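Long-range contacts in flavin-containing monooxygenase (Allium sativum, PDB 6WPU), which probably uses its bound flavin-adenine dinucleotide and molecular oxygen to oxidise the sulfur of S-allyl-L-cysteine to the sulfoxide in garlic: residues S88-L93 with Y436-D441; P94-G99 with R419-E424; I230-A235 with P257-M262. All blocks are in the same frame, centred on the assembly; numbering follows the deposited sequence.

Interaction 1: residues S88-L93 with Y436-D441. With FAD (flavin-adenine dinucleotide), chain B; SO4 (sulfate ion), chain D.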
loop_
_atom_site.group_PDB
_atom_site.type_symbol
_atom_site.label_atom_id
_atom_site.label_comp_id
_atom_site.label_asym_id
_atom_site.label_seq_id
_atom_site.Cartn_x
_atom_site.Cartn_y
_atom_site.Cartn_z
ATOM N N SER A 88 4.440 15.647 -6.996
ATOM C CA SER A 88 5.838 15.758 -6.582
ATOM C C SER A 88 6.332 14.562 -5.773
ATOM O O SER A 88 7.489 14.573 -5.341
ATOM C CB SER A 88 6.060 17.036 -5.765
ATOM O OG SER A 88 5.306 16.965 -4.575
ATOM N N LEU A 89 5.504 13.535 -5.568
ATOM C CA LEU A 89 5.864 12.463 -4.650
ATOM C C LEU A 89 7.193 11.823 -5.041
ATOM O O LEU A 89 7.438 11.526 -6.211
ATOM C CB LEU A 89 4.762 11.402 -4.601
ATOM C CG LEU A 89 5.028 10.252 -3.621
ATOM C CD1 LEU A 89 3.749 9.838 -2.876
ATOM C CD2 LEU A 89 5.700 9.017 -4.331
ATOM N N ARG A 90 8.057 11.659 -4.045
ATOM C CA ARG A 90 9.260 10.845 -4.088
ATOM C C ARG A 90 9.115 9.674 -3.118
ATOM O O ARG A 90 8.290 9.706 -2.196
ATOM C CB ARG A 90 10.500 11.672 -3.722
ATOM C CG ARG A 90 10.797 12.823 -4.661
ATOM C CD ARG A 90 11.816 13.777 -4.056
ATOM N NE ARG A 90 13.134 13.167 -3.946
ATOM C CZ ARG A 90 14.189 13.757 -3.400
ATOM N NH1 ARG A 90 14.077 14.989 -2.897
ATOM N NH2 ARG A 90 15.355 13.109 -3.342
ATOM N N THR A 91 9.915 8.624 -3.338
ATOM C CA THR A 91 9.833 7.451 -2.472
ATOM C C THR A 91 10.195 7.842 -1.043
ATOM O O THR A 91 11.006 8.743 -0.811
ATOM C CB THR A 91 10.753 6.314 -2.970
ATOM O OG1 THR A 91 12.143 6.652 -2.795
ATOM C CG2 THR A 91 10.497 6.011 -4.436
ATOM N N ASN A 92 9.558 7.188 -0.069
ATOM C CA ASN A 92 9.935 7.387 1.329
ATOM C C ASN A 92 10.897 6.316 1.813
ATOM O O ASN A 92 11.185 6.243 3.008
ATOM C CB ASN A 92 8.698 7.446 2.236
ATOM C CG ASN A 92 7.841 6.203 2.153
ATOM O OD1 ASN A 92 8.301 5.129 1.774
ATOM N ND2 ASN A 92 6.573 6.349 2.489
ATOM N N LEU A 93 11.385 5.474 0.903
ATOM C CA LEU A 93 12.405 4.470 1.153
ATOM C C LEU A 93 13.505 4.645 0.115
ATOM O O LEU A 93 13.216 5.022 -1.029
ATOM C CB LEU A 93 11.819 3.054 1.057
ATOM C CG LEU A 93 10.730 2.666 2.056
ATOM C CD1 LEU A 93 10.121 1.337 1.637
ATOM C CD2 LEU A 93 11.329 2.575 3.461
ATOM N N TYR A 436 15.569 14.011 4.920
ATOM C CA TYR A 436 16.106 12.646 4.889
ATOM C C TYR A 436 16.269 12.120 3.467
ATOM O O TYR A 436 17.113 11.246 3.223
ATOM C CB TYR A 436 15.213 11.699 5.701
ATOM C CG TYR A 436 13.933 11.271 5.014
ATOM C CD1 TYR A 436 13.830 10.008 4.414
ATOM C CD2 TYR A 436 12.820 12.106 4.978
ATOM C CE1 TYR A 436 12.659 9.596 3.786
ATOM C CE2 TYR A 436 11.641 11.702 4.354
ATOM C CZ TYR A 436 11.574 10.440 3.758
ATOM O OH TYR A 436 10.423 10.020 3.143
ATOM N N ARG A 437 15.480 12.625 2.514
ATOM C CA ARG A 437 15.595 12.139 1.144
ATOM C C ARG A 437 16.874 12.610 0.455
ATOM O O ARG A 437 17.325 11.969 -0.499
ATOM C CB ARG A 437 14.374 12.558 0.319
ATOM C CG ARG A 437 13.072 11.867 0.706
ATOM C CD ARG A 437 11.966 12.271 -0.253
ATOM N NE ARG A 437 10.764 11.456 -0.128
ATOM C CZ ARG A 437 9.735 11.748 0.662
ATOM N NH1 ARG A 437 8.672 10.951 0.699
ATOM N NH2 ARG A 437 9.769 12.834 1.423
ATOM N N ASP A 438 17.487 13.691 0.912
ATOM C CA ASP A 438 18.637 14.225 0.204
ATOM C C ASP A 438 19.904 14.270 1.037
ATOM O O ASP A 438 20.979 14.488 0.473
ATOM C CB ASP A 438 18.317 15.628 -0.334
ATOM C CG ASP A 438 17.229 15.603 -1.401
ATOM O OD1 ASP A 438 17.426 14.939 -2.445
ATOM O OD2 ASP A 438 16.168 16.228 -1.186
ATOM N N GLU A 439 19.817 14.051 2.347
ATOM C CA GLU A 439 20.973 14.071 3.237
ATOM C C GLU A 439 20.943 12.803 4.077
ATOM O O GLU A 439 20.011 12.593 4.860
ATOM C CB GLU A 439 20.973 15.320 4.129
ATOM N N TRP A 440 21.945 11.949 3.895
ATOM C CA TRP A 440 21.990 10.678 4.591
ATOM C C TRP A 440 23.437 10.362 4.909
ATOM O O TRP A 440 24.360 10.955 4.346
ATOM C CB TRP A 440 21.359 9.541 3.764
ATOM C CG TRP A 440 22.013 9.329 2.424
ATOM C CD1 TRP A 440 23.198 8.677 2.170
ATOM C CD2 TRP A 440 21.517 9.764 1.154
ATOM N NE1 TRP A 440 23.464 8.688 0.819
ATOM C CE2 TRP A 440 22.449 9.355 0.176
ATOM C CE3 TRP A 440 20.383 10.473 0.752
ATOM C CZ2 TRP A 440 22.278 9.630 -1.179
ATOM C CZ3 TRP A 440 20.216 10.747 -0.596
ATOM C CH2 TRP A 440 21.158 10.323 -1.546
ATOM N N ASP A 441 23.629 9.406 5.818
ATOM C CA ASP A 441 24.968 9.066 6.278
ATOM C C ASP A 441 25.239 7.564 6.214
ATOM O O ASP A 441 26.145 7.077 6.891
ATOM C CB ASP A 441 25.190 9.594 7.697
ATOM C CG ASP A 441 26.658 9.642 8.073
ATOM O OD1 ASP A 441 27.455 10.188 7.279
ATOM O OD2 ASP A 441 27.016 9.123 9.151
HETATM P PA FAD B . -1.772 -1.269 -6.305
HETATM O O1A FAD B . -0.560 -0.439 -6.730
HETATM O O2A FAD B . -2.970 -0.627 -5.812
HETATM O O5B FAD B . -2.335 -2.094 -7.442
HETATM C C5B FAD B . -3.561 -2.815 -7.475
HETATM C C4B FAD B . -4.021 -3.046 -8.932
HETATM O O4B FAD B . -5.162 -3.849 -9.049
HETATM C C3B FAD B . -4.306 -1.762 -9.665
HETATM O O3B FAD B . -3.619 -1.716 -10.872
HETATM C C2B FAD B . -5.773 -1.788 -9.912
HETATM O O2B FAD B . -6.147 -1.140 -11.074
HETATM C C1B FAD B . -6.022 -3.267 -9.991
HETATM N N9A FAD B . -7.373 -3.654 -9.654
HETATM C C8A FAD B . -8.078 -3.242 -8.530
HETATM N N7A FAD B . -9.300 -3.789 -8.535
HETATM C C5A FAD B . -9.456 -4.570 -9.683
HETATM C C6A FAD B . -10.489 -5.342 -10.210
HETATM N N6A FAD B . -11.754 -5.472 -9.526
HETATM N N1A FAD B . -10.302 -6.006 -11.365
HETATM C C2A FAD B . -9.135 -5.919 -12.056
HETATM N N3A FAD B . -8.104 -5.177 -11.588
HETATM C C4A FAD B . -8.232 -4.496 -10.416
HETATM N N1 FAD B . 5.996 1.625 -1.363
HETATM C C2 FAD B . 7.413 1.719 -1.604
HETATM O O2 FAD B . 8.147 0.601 -1.792
HETATM N N3 FAD B . 8.056 2.935 -1.540
HETATM C C4 FAD B . 7.337 4.092 -1.327
HETATM O O4 FAD B . 7.939 5.306 -1.275
HETATM C C4X FAD B . 5.861 4.072 -1.313
HETATM N N5 FAD B . 5.142 5.260 -1.340
HETATM C C5X FAD B . 3.752 5.212 -1.368
HETATM C C6 FAD B . 3.025 6.411 -1.381
HETATM C C7 FAD B . 1.636 6.360 -1.424
HETATM C C7M FAD B . 0.867 7.654 -1.427
HETATM C C8 FAD B . 0.971 5.137 -1.447
HETATM C C8M FAD B . -0.521 5.052 -1.481
HETATM C C9 FAD B . 1.693 3.939 -1.428
HETATM C C9A FAD B . 3.079 3.975 -1.389
HETATM N N10 FAD B . 3.822 2.744 -1.389
HETATM C C10 FAD B . 5.222 2.781 -1.358
HETATM C "C1'" FAD B . 3.117 1.452 -1.366
HETATM C "C2'" FAD B . 2.515 0.908 -2.644
HETATM O "O2'" FAD B . 1.202 0.604 -2.410
HETATM C "C3'" FAD B . 3.258 -0.380 -2.922
HETATM O "O3'" FAD B . 4.494 0.064 -3.326
HETATM C "C4'" FAD B . 2.671 -1.260 -4.019
HETATM O "O4'" FAD B . 2.430 -0.453 -5.113
HETATM C "C5'" FAD B . 1.425 -2.075 -3.654
HETATM O "O5'" FAD B . 0.932 -2.452 -4.906
HETATM P P FAD B . -0.324 -3.349 -5.265
HETATM O O1P FAD B . -0.088 -4.181 -6.583
HETATM O O2P FAD B . -0.655 -4.125 -3.929
HETATM O O3P FAD B . -1.556 -2.261 -5.196
HETATM S S SO4 D . 11.673 16.617 -0.457
HETATM O O1 SO4 D . 11.393 18.041 -0.251
HETATM O O2 SO4 D . 12.910 16.279 0.243
HETATM O O3 SO4 D . 10.595 15.812 0.107
HETATM O O4 SO4 D . 11.762 16.331 -1.892
#

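Interaction 2: residues P94-G99 with R419-E424. With FAD (flavin-adenine dinucleotide), chain B.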
loop_
_atom_site.group_PDB
_atom_site.type_symbol
_atom_site.label_atom_id
_atom_site.label_comp_id
_atom_site.label_asym_id
_atom_site.label_seq_id
_atom_site.Cartn_x
_atom_site.Cartn_y
_atom_site.Cartn_z
ATOM N N PRO A 94 14.764 4.428 0.484
ATOM C CA PRO A 94 15.836 4.477 -0.515
ATOM C C PRO A 94 15.642 3.365 -1.528
ATOM O O PRO A 94 15.103 2.300 -1.214
ATOM C CB PRO A 94 17.109 4.277 0.310
ATOM C CG PRO A 94 16.654 3.507 1.501
ATOM C CD PRO A 94 15.237 3.920 1.784
ATOM N N ARG A 95 16.044 3.638 -2.769
ATOM C CA ARG A 95 15.659 2.742 -3.852
ATOM C C ARG A 95 16.284 1.355 -3.690
ATOM O O ARG A 95 15.691 0.366 -4.139
ATOM C CB ARG A 95 16.016 3.366 -5.205
ATOM C CG ARG A 95 17.511 3.587 -5.437
ATOM C CD ARG A 95 17.754 4.506 -6.638
ATOM N NE ARG A 95 17.316 3.920 -7.908
ATOM C CZ ARG A 95 16.982 4.623 -8.991
ATOM N NH1 ARG A 95 17.001 5.953 -8.963
ATOM N NH2 ARG A 95 16.612 3.996 -10.107
ATOM N N GLU A 96 17.454 1.250 -3.039
ATOM C CA GLU A 96 18.061 -0.066 -2.831
ATOM C C GLU A 96 17.155 -0.962 -1.998
ATOM O O GLU A 96 17.068 -2.172 -2.243
ATOM C CB GLU A 96 19.435 0.053 -2.159
ATOM C CG GLU A 96 20.495 0.844 -2.932
ATOM C CD GLU A 96 20.440 2.345 -2.631
ATOM O OE1 GLU A 96 19.682 2.752 -1.719
ATOM O OE2 GLU A 96 21.157 3.114 -3.308
ATOM N N VAL A 97 16.468 -0.381 -1.012
ATOM C CA VAL A 97 15.603 -1.143 -0.112
ATOM C C VAL A 97 14.351 -1.628 -0.834
ATOM O O VAL A 97 13.844 -2.718 -0.541
ATOM C CB VAL A 97 15.264 -0.276 1.121
ATOM C CG1 VAL A 97 13.901 -0.624 1.717
ATOM C CG2 VAL A 97 16.328 -0.419 2.159
ATOM N N MET A 98 13.851 -0.851 -1.798
ATOM C CA MET A 98 12.538 -1.090 -2.391
ATOM C C MET A 98 12.497 -2.214 -3.421
ATOM O O MET A 98 11.413 -2.749 -3.677
ATOM C CB MET A 98 12.038 0.173 -3.079
ATOM C CG MET A 98 11.581 1.255 -2.153
ATOM S SD MET A 98 11.116 2.705 -3.113
ATOM C CE MET A 98 9.831 2.083 -4.192
ATOM N N GLY A 99 13.619 -2.553 -4.048
ATOM C CA GLY A 99 13.573 -3.433 -5.206
ATOM C C GLY A 99 13.234 -4.876 -4.865
ATOM O O GLY A 99 13.519 -5.377 -3.781
ATOM N N ARG A 419 17.956 -4.722 6.146
ATOM C CA ARG A 419 17.404 -4.474 7.476
ATOM C C ARG A 419 17.946 -3.172 8.047
ATOM O O ARG A 419 17.192 -2.351 8.584
ATOM C CB ARG A 419 17.717 -5.640 8.412
ATOM C CG ARG A 419 16.821 -6.875 8.248
ATOM C CD ARG A 419 17.300 -7.968 9.180
ATOM N NE ARG A 419 16.523 -9.207 9.108
ATOM C CZ ARG A 419 15.505 -9.483 9.916
ATOM N NH1 ARG A 419 15.126 -8.597 10.835
ATOM N NH2 ARG A 419 14.854 -10.628 9.795
ATOM N N LEU A 420 19.260 -2.960 7.919
ATOM C CA LEU A 420 19.885 -1.782 8.506
ATOM C C LEU A 420 19.456 -0.503 7.787
ATOM O O LEU A 420 19.224 0.527 8.432
ATOM C CB LEU A 420 21.407 -1.936 8.492
ATOM C CG LEU A 420 21.976 -3.049 9.376
ATOM C CD1 LEU A 420 23.477 -3.194 9.168
ATOM C CD2 LEU A 420 21.639 -2.803 10.848
ATOM N N MET A 421 19.366 -0.538 6.454
ATOM C CA MET A 421 18.920 0.650 5.732
ATOM C C MET A 421 17.514 1.043 6.157
ATOM O O MET A 421 17.216 2.236 6.327
ATOM C CB MET A 421 18.958 0.409 4.227
ATOM C CG MET A 421 20.231 0.803 3.513
ATOM S SD MET A 421 19.963 0.667 1.727
ATOM C CE MET A 421 21.647 0.598 1.146
ATOM N N TYR A 422 16.641 0.048 6.348
ATOM C CA TYR A 422 15.279 0.329 6.787
ATOM C C TYR A 422 15.263 1.001 8.155
ATOM O O TYR A 422 14.510 1.960 8.367
ATOM C CB TYR A 422 14.452 -0.952 6.825
ATOM C CG TYR A 422 13.032 -0.686 7.249
ATOM C CD1 TYR A 422 12.110 -0.172 6.352
ATOM C CD2 TYR A 422 12.618 -0.922 8.554
ATOM C CE1 TYR A 422 10.804 0.088 6.740
ATOM C CE2 TYR A 422 11.316 -0.661 8.952
ATOM C CZ TYR A 422 10.417 -0.157 8.043
ATOM O OH TYR A 422 9.123 0.091 8.435
ATOM N N LYS A 423 16.073 0.506 9.103
ATOM C CA LYS A 423 16.135 1.144 10.415
ATOM C C LYS A 423 16.690 2.555 10.307
ATOM O O LYS A 423 16.237 3.468 11.010
ATOM C CB LYS A 423 16.983 0.309 11.377
ATOM C CG LYS A 423 16.313 -0.968 11.834
ATOM C CD LYS A 423 17.057 -1.604 13.017
ATOM C CE LYS A 423 16.546 -3.020 13.305
ATOM N NZ LYS A 423 16.959 -3.507 14.655
ATOM N N GLU A 424 17.653 2.757 9.404
ATOM C CA GLU A 424 18.287 4.062 9.247
ATOM C C GLU A 424 17.325 5.083 8.640
ATOM O O GLU A 424 17.252 6.231 9.103
ATOM C CB GLU A 424 19.535 3.921 8.384
ATOM C CG GLU A 424 20.305 5.202 8.188
ATOM C CD GLU A 424 21.229 5.498 9.358
ATOM O OE1 GLU A 424 21.371 4.626 10.257
ATOM O OE2 GLU A 424 21.809 6.606 9.370
HETATM P PA FAD B . -1.772 -1.269 -6.305
HETATM O O1A FAD B . -0.560 -0.439 -6.730
HETATM O O2A FAD B . -2.970 -0.627 -5.812
HETATM O O5B FAD B . -2.335 -2.094 -7.442
HETATM C C5B FAD B . -3.561 -2.815 -7.475
HETATM C C4B FAD B . -4.021 -3.046 -8.932
HETATM O O4B FAD B . -5.162 -3.849 -9.049
HETATM C C3B FAD B . -4.306 -1.762 -9.665
HETATM O O3B FAD B . -3.619 -1.716 -10.872
HETATM C C2B FAD B . -5.773 -1.788 -9.912
HETATM O O2B FAD B . -6.147 -1.140 -11.074
HETATM C C1B FAD B . -6.022 -3.267 -9.991
HETATM N N9A FAD B . -7.373 -3.654 -9.654
HETATM C C8A FAD B . -8.078 -3.242 -8.530
HETATM N N7A FAD B . -9.300 -3.789 -8.535
HETATM C C5A FAD B . -9.456 -4.570 -9.683
HETATM C C6A FAD B . -10.489 -5.342 -10.210
HETATM N N6A FAD B . -11.754 -5.472 -9.526
HETATM N N1A FAD B . -10.302 -6.006 -11.365
HETATM C C2A FAD B . -9.135 -5.919 -12.056
HETATM N N3A FAD B . -8.104 -5.177 -11.588
HETATM C C4A FAD B . -8.232 -4.496 -10.416
HETATM N N1 FAD B . 5.996 1.625 -1.363
HETATM C C2 FAD B . 7.413 1.719 -1.604
HETATM O O2 FAD B . 8.147 0.601 -1.792
HETATM N N3 FAD B . 8.056 2.935 -1.540
HETATM C C4 FAD B . 7.337 4.092 -1.327
HETATM O O4 FAD B . 7.939 5.306 -1.275
HETATM C C4X FAD B . 5.861 4.072 -1.313
HETATM N N5 FAD B . 5.142 5.260 -1.340
HETATM C C5X FAD B . 3.752 5.212 -1.368
HETATM C C6 FAD B . 3.025 6.411 -1.381
HETATM C C7 FAD B . 1.636 6.360 -1.424
HETATM C C7M FAD B . 0.867 7.654 -1.427
HETATM C C8 FAD B . 0.971 5.137 -1.447
HETATM C C8M FAD B . -0.521 5.052 -1.481
HETATM C C9 FAD B . 1.693 3.939 -1.428
HETATM C C9A FAD B . 3.079 3.975 -1.389
HETATM N N10 FAD B . 3.822 2.744 -1.389
HETATM C C10 FAD B . 5.222 2.781 -1.358
HETATM C "C1'" FAD B . 3.117 1.452 -1.366
HETATM C "C2'" FAD B . 2.515 0.908 -2.644
HETATM O "O2'" FAD B . 1.202 0.604 -2.410
HETATM C "C3'" FAD B . 3.258 -0.380 -2.922
HETATM O "O3'" FAD B . 4.494 0.064 -3.326
HETATM C "C4'" FAD B . 2.671 -1.260 -4.019
HETATM O "O4'" FAD B . 2.430 -0.453 -5.113
HETATM C "C5'" FAD B . 1.425 -2.075 -3.654
HETATM O "O5'" FAD B . 0.932 -2.452 -4.906
HETATM P P FAD B . -0.324 -3.349 -5.265
HETATM O O1P FAD B . -0.088 -4.181 -6.583
HETATM O O2P FAD B . -0.655 -4.125 -3.929
HETATM O O3P FAD B . -1.556 -2.261 -5.196
#

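Interaction 3: residues I230-A235 with P257-M262. With SO4 (sulfate ion), chain D.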
loop_
_atom_site.group_PDB
_atom_site.type_symbol
_atom_site.label_atom_id
_atom_site.label_comp_id
_atom_site.label_asym_id
_atom_site.label_seq_id
_atom_site.Cartn_x
_atom_site.Cartn_y
_atom_site.Cartn_z
ATOM N N ILE A 230 2.864 15.840 2.417
ATOM C CA ILE A 230 1.843 16.635 1.755
ATOM C C ILE A 230 1.824 18.047 2.321
ATOM O O ILE A 230 1.759 19.029 1.567
ATOM C CB ILE A 230 0.478 15.942 1.878
ATOM C CG1 ILE A 230 0.469 14.688 0.995
ATOM C CG2 ILE A 230 -0.639 16.916 1.501
ATOM C CD1 ILE A 230 -0.871 14.003 0.899
ATOM N N SER A 231 1.918 18.171 3.655
ATOM C CA SER A 231 1.981 19.483 4.299
ATOM C C SER A 231 3.105 20.329 3.724
ATOM O O SER A 231 2.909 21.509 3.405
ATOM C CB SER A 231 2.171 19.323 5.808
ATOM O OG SER A 231 1.101 18.580 6.358
ATOM N N ARG A 232 4.302 19.745 3.595
ATOM C CA ARG A 232 5.416 20.511 3.046
ATOM C C ARG A 232 5.151 20.897 1.594
ATOM O O ARG A 232 5.488 22.010 1.169
ATOM C CB ARG A 232 6.715 19.714 3.176
ATOM C CG ARG A 232 7.173 19.555 4.621
ATOM C CD ARG A 232 8.609 19.076 4.722
ATOM N NE ARG A 232 8.777 17.791 4.067
ATOM C CZ ARG A 232 9.453 17.609 2.939
ATOM N NH1 ARG A 232 10.060 18.635 2.345
ATOM N NH2 ARG A 232 9.528 16.395 2.414
ATOM N N ASP A 233 4.529 19.993 0.826
ATOM C CA ASP A 233 4.175 20.296 -0.556
ATOM C C ASP A 233 3.180 21.447 -0.617
ATOM O O ASP A 233 3.381 22.412 -1.358
ATOM C CB ASP A 233 3.606 19.040 -1.229
ATOM C CG ASP A 233 3.704 19.084 -2.742
ATOM O OD1 ASP A 233 4.804 19.365 -3.274
ATOM O OD2 ASP A 233 2.686 18.808 -3.411
ATOM N N VAL A 234 2.107 21.361 0.177
ATOM C CA VAL A 234 1.093 22.413 0.233
ATOM C C VAL A 234 1.705 23.724 0.716
ATOM O O VAL A 234 1.357 24.808 0.230
ATOM C CB VAL A 234 -0.077 21.957 1.131
ATOM C CG1 VAL A 234 -1.026 23.111 1.448
ATOM C CG2 VAL A 234 -0.839 20.820 0.459
ATOM N N ALA A 235 2.647 23.649 1.661
ATOM C CA ALA A 235 3.254 24.857 2.208
ATOM C C ALA A 235 4.044 25.646 1.171
ATOM O O ALA A 235 4.374 26.811 1.433
ATOM C CB ALA A 235 4.156 24.504 3.395
ATOM N N PRO A 257 10.583 22.771 11.461
ATOM C CA PRO A 257 11.918 23.268 11.098
ATOM C C PRO A 257 12.070 23.386 9.589
ATOM O O PRO A 257 11.722 22.473 8.834
ATOM C CB PRO A 257 12.861 22.212 11.684
ATOM C CG PRO A 257 12.092 21.607 12.802
ATOM C CD PRO A 257 10.658 21.594 12.341
ATOM N N GLY A 258 12.586 24.532 9.151
ATOM C CA GLY A 258 12.764 24.797 7.739
ATOM C C GLY A 258 11.597 25.471 7.050
ATOM O O GLY A 258 11.662 25.690 5.834
ATOM N N TYR A 259 10.532 25.805 7.778
ATOM C CA TYR A 259 9.341 26.410 7.193
ATOM C C TYR A 259 8.829 27.500 8.114
ATOM O O TYR A 259 8.703 27.286 9.323
ATOM C CB TYR A 259 8.236 25.372 6.958
ATOM C CG TYR A 259 8.553 24.365 5.884
ATOM C CD1 TYR A 259 8.030 24.500 4.607
ATOM C CD2 TYR A 259 9.374 23.275 6.146
ATOM C CE1 TYR A 259 8.314 23.578 3.616
ATOM C CE2 TYR A 259 9.672 22.352 5.164
ATOM C CZ TYR A 259 9.138 22.507 3.897
ATOM O OH TYR A 259 9.425 21.586 2.910
ATOM N N ASP A 260 8.530 28.663 7.540
ATOM C CA ASP A 260 7.971 29.765 8.305
ATOM C C ASP A 260 6.450 29.725 8.379
ATOM O O ASP A 260 5.869 30.466 9.181
ATOM C CB ASP A 260 8.417 31.108 7.707
ATOM N N ASN A 261 5.793 28.868 7.586
ATOM C CA ASN A 261 4.342 28.898 7.430
ATOM C C ASN A 261 3.699 27.535 7.708
ATOM O O ASN A 261 2.611 27.245 7.192
ATOM C CB ASN A 261 3.971 29.376 6.023
ATOM C CG ASN A 261 4.334 28.348 4.950
ATOM O OD1 ASN A 261 5.306 27.599 5.099
ATOM N ND2 ASN A 261 3.543 28.305 3.865
ATOM N N MET A 262 4.343 26.687 8.513
ATOM C CA MET A 262 3.816 25.364 8.841
ATOM C C MET A 262 3.906 25.142 10.341
ATOM O O MET A 262 4.965 25.357 10.941
ATOM C CB MET A 262 4.566 24.248 8.107
ATOM C CG MET A 262 4.009 22.846 8.393
ATOM S SD MET A 262 4.754 21.518 7.393
ATOM C CE MET A 262 5.399 22.472 6.041
HETATM S S SO4 D . 11.673 16.617 -0.457
HETATM O O1 SO4 D . 11.393 18.041 -0.251
HETATM O O2 SO4 D . 12.910 16.279 0.243
HETATM O O3 SO4 D . 10.595 15.812 0.107
HETATM O O4 SO4 D . 11.762 16.331 -1.892
#

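Interaction 1: residues S88-L93 with Y436-D441
Arg-90 and Arg-437 pass each other in opposite directions where a flavin-contacting loop of this flavin-containing monooxygenase meets the connection between helices 416-431 and 443-453. The salt bridge between the segments joins Arg-90 to the exposed Asp-438. Arg-90 grips the carboxylate of Asp-438 end-on: NH1 reaches OD2 (3.0 Å) on its syn side, and NH2 reaches OD1 (2.9 Å), coming from above the carboxylate plane. Both oxygens lie close to the guanidinium plane, although the two flat groups are turned 38° apart. Arg-90 NH1 also bonds O4 of a sulfate, probably picked up from the crystallisation liquor, while its NE is held by Phe-117 O. A bend at chi3 (68°) in the otherwise extended Arg-90 chain turns the guanidinium to these partners.

Arg-437 serves the backbone instead. Its chain runs straight from CG to NE. Arg-437 NE donates to Thr-91 O (2.8 Å), coming from above the carbonyl plane, and NH1 adds a weak bond to Arg-90 O. NH2 forms a salt bridge with Asp-229, so the guanidinium joins the carbonyls of the 88-93 loop to helix 225-234.

Packing fills the rest. Arg-437 CB lies over one face of the Arg-90 guanidinium, and Tyr-436 OH sits above the centre of the Arg-437 guanidinium and 3.2 Å from Asn-92 CB. The same loop carries part of the flavin pocket: Leu-89 CD1 lies 3.8 Å from FAD C6, and Asn-92 N donates to FAD O4 at 2.8 Å with an N-H...O angle of 156°.

Interaction 2: residues P94-G99 with R419-E424
Met-421 reaches from helix 416-431 to the short helix 95-98, and its side chain makes every close side-chain contact with Pro-94 and Glu-96 and the closest one with Val-97. Its CB starts out toward the short helix and at once meets Val-97 CG2, 3.4 Å away, tighter than a usual van der Waals contact between carbons. The backbones are nearest at this same pair, with 7.0 Å between Val-97 CA and Met-421 CA. From CB the chain continues through CG to SD in an extended course (chi2 -171°), which carries the sulfur past the valine and on toward Glu-96. Met-421 SD is 4.0 Å from Glu-96 CB, with Val-97 CG2 slightly closer and Pro-94 CG a little farther off. The methyl CE of Met-421 ends beside Glu-96, again 4.0 Å from its CB, and the two side chains cross at about a right angle. Valine and methionine, by contrast, slide past each other in opposite directions.

Pro-94 takes the N-cap position of helix 95-98, a single turn built into the FAD-binding part of this flavin-containing monooxygenase. Met-98, also on this turn, belongs to the flavin pocket: its SD accepts a weak hydrogen bond from FAD N3, and its CE approaches FAD O2 to 3.3 Å.

No hydrogen bond crosses between 94-99 and 419-424. The Glu-96 chain bends at chi2 (87°), and its carboxylate makes a salt bridge with Arg-116 through OE1. Arg-418, just before Arg-419 on helix 416-431, donates through NH1 to the carbonyl oxygens of both Val-97 and Gly-99. Leu-445 and Ala-449 of helix 443-453 also pack on Met-421.

Interaction 3: residues I230-A235 with P257-M262
Segments 230-235 and 257-262 come nearest at Ala-235 and Met-262, which opens strand 262-271, with 6.7 Å between Ala-235 CA and Met-262 CA. The irregular turn before that strand passes through Gly-258, which has a positive phi (91°) that suits glycine. Asn-261 ND2 donates to Ala-235 O at 3.0 Å, in the carbonyl plane on a lone pair, and also bonds Ala-238 O, so one amide nitrogen serves two backbone oxygens.

Tyr-259 crosses Arg-232 at about a right angle. Arg-232 NH1 donates to Tyr-259 OH at 3.1 Å, while Arg-232 CD lies 3.5 Å from Tyr-259 CE2. Bent at chi3 (-60°), the arginine also bonds the sulfate through NH1 and NH2, and NH2 pairs with Asp-229. Met-262 CE lies over one face of the Tyr-259 ring, toward its rim, 3.6 Å from Ala-235 CB, and its SD touches Ser-231 CB.

Helix 225-234 joins the parallel neighbours 217-221 and 240-244 in a beta-alpha-beta crossover, packing on both through Ser-231 and Val-234. Strand 262-271 runs parallel to 240-244, and Tyr-259, Asn-261 and Met-262 meet segment 230-235 on the side of Arg-232 and Ala-235.

In the fold
Interaction 2 is the buried one, mostly apolar and without a hydrogen bond between its segments; interactions 1 and 3 are only partly buried and rely on arginines. Interactions 1 and 2 use consecutive pieces of one flavin-lining segment, 88-93 and 94-99, against the C-terminal region of the chain. They touch directly, Thr-91 CG2 packing on Met-98 SD, and both reach FAD. Interaction 3 stands apart on the mixed sheet, its centre about 26 Å from that of interaction 2, yet it meets interaction 1: both bind the same sulfate, Arg-232 and Arg-437 share Asp-229, and Ser-88 OG probably hydrogen-bonds Asp-233 OD1. Along the chain, interaction 3 is nested within interaction 2, and that within interaction 1.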